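PDB 1A7J: phosphoribulokinase 1 from Rhodobacter sphaeroides, which transfers a phosphate from ATP to D-ribulose 5-phosphate, making the ribulose 1,5-bisphosphate used in the Calvin cycle. Local coordinates for residues A[66-71]-A[185-190]. Sequence-based numbering, arbitrary orientation.
Sequences TFSHFS and LRRMHA. With SO4 (sulfate ion), chain B.
Arg186 reaches from helix 180-195 to the loop 66-71 and donates NE to Phe67 O, 2.9 Å away. The bond meets the oxygen nearly in line with its C=O, but the oxygen lies 29° out of the guanidinium plane. The Arg186 side chain leaves the helix with CG anti to the backbone N (chi1 175°) and bends at chi3. This brings NH2 to the sulfate ion, where it makes a weak hydrogen bond to O1; NH1 pairs with Glu178. From the loop, His69 holds the same ion at the edge of its ring, with ND1 3.1 Å from sulfate O3. The backbone N of His69 adds a weak bond to O1.

Phe70 CE2 lies against one face of the Arg187 guanidinium, offset toward the rim of that group. The two planes are 35° apart, and Arg187 NH1 comes 3.6 Å from Phe70 CZ. A salt bridge from NH2 to Glu161 probably helps fix this orientation. Ala190 CB fits against the turn, 3.6 Å from Phe70 CB and 3.5 Å from Ser71 OG. That turn is a type I beta turn, Ser68 to Ser71; Ser68 O accepts from both N and OG of Ser71. At the other end, Thr66 CG2 sits over one face of the His189 ring, a CH-pi contact 4.0 Å from the centroid.

Arg187 belongs to the catalytic site with Asp42, Lys165 and Asp169. The sulfate, probably from the crystallisation liquor, lies beside Arg187 and is consistent with an anion-binding spot next to this site, in a P-loop kinase with a fold similar to that of adenylate kinase.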
ATOM      1  N   THR A  66      -3.774  18.366  12.213  1.00 35.89           N
ATOM      2  CA  THR A  66      -2.913  17.807  11.172  1.00 32.41           C
ATOM      3  C   THR A  66      -2.367  16.413  11.461  1.00 29.01           C
ATOM      4  O   THR A  66      -1.601  15.875  10.663  1.00 35.07           O
ATOM      5  CB  THR A  66      -1.703  18.706  10.874  1.00 34.93           C
ATOM      6  OG1 THR A  66      -0.722  18.551  11.909  1.00 31.81           O
ATOM      7  CG2 THR A  66      -2.131  20.173  10.756  1.00 37.88           C
ATOM      8  N   PHE A  67      -2.659  15.873  12.636  1.00 25.82           N
ATOM      9  CA  PHE A  67      -2.208  14.524  12.951  1.00 22.00           C
ATOM     10  C   PHE A  67      -3.184  13.446  12.442  1.00 27.56           C
ATOM     11  O   PHE A  67      -4.410  13.568  12.613  1.00 28.63           O
ATOM     12  CB  PHE A  67      -2.009  14.377  14.452  1.00 13.67           C
ATOM     13  CG  PHE A  67      -1.285  13.130  14.837  1.00 14.82           C
ATOM     14  CD1 PHE A  67       0.020  12.919  14.411  1.00 15.22           C
ATOM     15  CD2 PHE A  67      -1.928  12.143  15.569  1.00 15.13           C
ATOM     16  CE1 PHE A  67       0.666  11.754  14.695  1.00 11.87           C
ATOM     17  CE2 PHE A  67      -1.294  10.966  15.862  1.00 12.17           C
ATOM     18  CZ  PHE A  67       0.001  10.765  15.425  1.00 12.28           C
ATOM     19  N   SER A  68      -2.639  12.413  11.792  1.00 21.27           N
ATOM     20  CA  SER A  68      -3.426  11.261  11.354  1.00 20.10           C
ATOM     21  C   SER A  68      -2.523  10.087  11.095  1.00 20.39           C
ATOM     22  O   SER A  68      -1.305  10.244  11.062  1.00 24.00           O
ATOM     23  CB  SER A  68      -4.186  11.578  10.070  1.00 19.13           C
ATOM     24  OG  SER A  68      -3.298  11.900   9.010  1.00 26.98           O
ATOM     25  N   HIS A  69      -3.143   8.969  10.726  1.00 23.97           N
ATOM     26  CA  HIS A  69      -2.448   7.719  10.395  1.00 26.77           C
ATOM     27  C   HIS A  69      -1.500   7.797   9.207  1.00 25.94           C
ATOM     28  O   HIS A  69      -0.841   6.822   8.882  1.00 26.98           O
ATOM     29  CB  HIS A  69      -3.473   6.625  10.116  1.00 32.49           C
ATOM     30  CG  HIS A  69      -3.834   5.824  11.322  1.00 34.46           C
ATOM     31  ND1 HIS A  69      -5.139   5.586  11.696  1.00 35.06           N
ATOM     32  CD2 HIS A  69      -3.057   5.243  12.268  1.00 34.39           C
ATOM     33  CE1 HIS A  69      -5.151   4.901  12.827  1.00 33.64           C
ATOM     34  NE2 HIS A  69      -3.900   4.679  13.194  1.00 30.93           N
ATOM     35  N   PHE A  70      -1.563   8.908   8.486  1.00 23.00           N
ATOM     36  CA  PHE A  70      -0.704   9.176   7.354  1.00 16.71           C
ATOM     37  C   PHE A  70       0.618   9.803   7.800  1.00 19.72           C
ATOM     38  O   PHE A  70       1.649   9.601   7.149  1.00 22.26           O
ATOM     39  CB  PHE A  70      -1.417  10.129   6.382  1.00 24.60           C
ATOM     40  CG  PHE A  70      -2.518   9.481   5.563  1.00 23.11           C
ATOM     41  CD1 PHE A  70      -2.487   8.120   5.269  1.00 25.77           C
ATOM     42  CD2 PHE A  70      -3.529  10.263   5.012  1.00 18.63           C
ATOM     43  CE1 PHE A  70      -3.443   7.543   4.436  1.00 21.69           C
ATOM     44  CE2 PHE A  70      -4.491   9.700   4.175  1.00 22.79           C
ATOM     45  CZ  PHE A  70      -4.447   8.335   3.887  1.00 18.66           C
ATOM     46  N   SER A  71       0.589  10.620   8.853  1.00 18.44           N
ATOM     47  CA  SER A  71       1.801  11.291   9.304  1.00 16.26           C
ATOM     48  C   SER A  71       2.852  10.243   9.678  1.00 21.87           C
ATOM     49  O   SER A  71       2.498   9.153  10.132  1.00 22.98           O
ATOM     50  CB  SER A  71       1.515  12.170  10.523  1.00  8.31           C
ATOM     51  OG  SER A  71       0.174  12.584  10.571  1.00 15.12           O
ATOM     52  N   LEU A 185     -10.400  16.596   5.766  1.00 22.69           N
ATOM     53  CA  LEU A 185      -9.429  17.699   5.736  1.00 20.17           C
ATOM     54  C   LEU A 185      -8.213  17.535   6.676  1.00 21.30           C
ATOM     55  O   LEU A 185      -7.100  17.929   6.331  1.00 28.09           O
ATOM     56  CB  LEU A 185     -10.138  19.025   6.051  1.00 11.54           C
ATOM     57  CG  LEU A 185     -11.151  19.565   5.059  1.00 10.41           C
ATOM     58  CD1 LEU A 185     -12.117  20.433   5.803  1.00 14.47           C
ATOM     59  CD2 LEU A 185     -10.463  20.355   4.002  1.00  5.54           C
ATOM     60  N   ARG A 186      -8.445  17.068   7.898  1.00 24.54           N
ATOM     61  CA  ARG A 186      -7.358  16.794   8.830  1.00 23.68           C
ATOM     62  C   ARG A 186      -6.365  15.777   8.239  1.00 25.39           C
ATOM     63  O   ARG A 186      -5.178  15.803   8.570  1.00 31.58           O
ATOM     64  CB  ARG A 186      -7.931  16.291  10.158  1.00 15.06           C
ATOM     65  CG  ARG A 186      -6.904  15.857  11.193  1.00 14.99           C
ATOM     66  CD  ARG A 186      -7.539  15.036  12.302  1.00 17.24           C
ATOM     67  NE  ARG A 186      -7.309  13.603  12.121  1.00 25.44           N
ATOM     68  CZ  ARG A 186      -8.244  12.667  12.265  1.00 32.59           C
ATOM     69  NH1 ARG A 186      -9.434  12.970  12.770  1.00 39.31           N
ATOM     70  NH2 ARG A 186      -7.977  11.408  11.941  1.00 42.56           N
ATOM     71  N   ARG A 187      -6.821  14.953   7.290  1.00 23.82           N
ATOM     72  CA  ARG A 187      -5.956  13.937   6.676  1.00 14.75           C
ATOM     73  C   ARG A 187      -5.201  14.470   5.470  1.00 11.46           C
ATOM     74  O   ARG A 187      -4.138  13.970   5.158  1.00 14.91           O
ATOM     75  CB  ARG A 187      -6.751  12.668   6.314  1.00  6.58           C
ATOM     76  CG  ARG A 187      -7.056  11.784   7.534  1.00 14.14           C
ATOM     77  CD  ARG A 187      -7.708  10.443   7.219  1.00 13.12           C
ATOM     78  NE  ARG A 187      -8.478  10.503   5.985  1.00 21.96           N
ATOM     79  CZ  ARG A 187      -8.363   9.630   4.984  1.00 25.35           C
ATOM     80  NH1 ARG A 187      -7.790   8.454   5.184  1.00 24.92           N
ATOM     81  NH2 ARG A 187      -8.949   9.879   3.821  1.00 20.42           N
ATOM     82  N   MET A 188      -5.634  15.601   4.934  1.00 10.07           N
ATOM     83  CA  MET A 188      -5.001  16.145   3.737  1.00 11.57           C
ATOM     84  C   MET A 188      -3.579  16.613   4.002  1.00 17.34           C
ATOM     85  O   MET A 188      -2.704  16.533   3.133  1.00 16.84           O
ATOM     86  CB  MET A 188      -5.823  17.291   3.173  1.00  8.37           C
ATOM     87  CG  MET A 188      -7.097  16.843   2.496  1.00 17.59           C
ATOM     88  SD  MET A 188      -6.886  15.375   1.441  1.00 26.97           S
ATOM     89  CE  MET A 188      -6.104  16.132  -0.021  1.00 19.07           C
ATOM     90  N   HIS A 189      -3.313  16.922   5.262  1.00 20.43           N
ATOM     91  CA  HIS A 189      -2.102  17.618   5.615  1.00 22.73           C
ATOM     92  C   HIS A 189      -0.989  16.629   5.492  1.00 18.78           C
ATOM     93  O   HIS A 189      -0.152  16.792   4.631  1.00 27.64           O
ATOM     94  CB  HIS A 189      -2.187  18.204   7.041  1.00 28.55           C
ATOM     95  CG  HIS A 189      -3.125  19.376   7.164  1.00 31.46           C
ATOM     96  ND1 HIS A 189      -2.739  20.672   6.903  1.00 33.92           N
ATOM     97  CD2 HIS A 189      -4.457  19.430   7.422  1.00 33.44           C
ATOM     98  CE1 HIS A 189      -3.790  21.470   6.982  1.00 34.95           C
ATOM     99  NE2 HIS A 189      -4.844  20.740   7.298  1.00 30.69           N
ATOM    100  N   ALA A 190      -1.155  15.475   6.117  1.00 21.44           N
ATOM    101  CA  ALA A 190      -0.176  14.392   6.007  1.00 20.77           C
ATOM    102  C   ALA A 190      -0.330  13.573   4.728  1.00 20.08           C
ATOM    103  O   ALA A 190       0.482  12.711   4.443  1.00 16.40           O
ATOM    104  CB  ALA A 190      -0.271  13.473   7.217  1.00 20.93           C
TER
HETATM  105  S   SO4 B 401      -7.430   8.148  10.440  1.00 85.48           S
HETATM  106  O1  SO4 B 401      -6.508   8.915  11.229  1.00 85.48           O
HETATM  107  O2  SO4 B 401      -6.802   7.742   9.212  1.00 85.48           O
HETATM  108  O3  SO4 B 401      -7.827   6.992  11.183  1.00 85.48           O
HETATM  109  O4  SO4 B 401      -8.575   8.936  10.153  1.00 85.48           O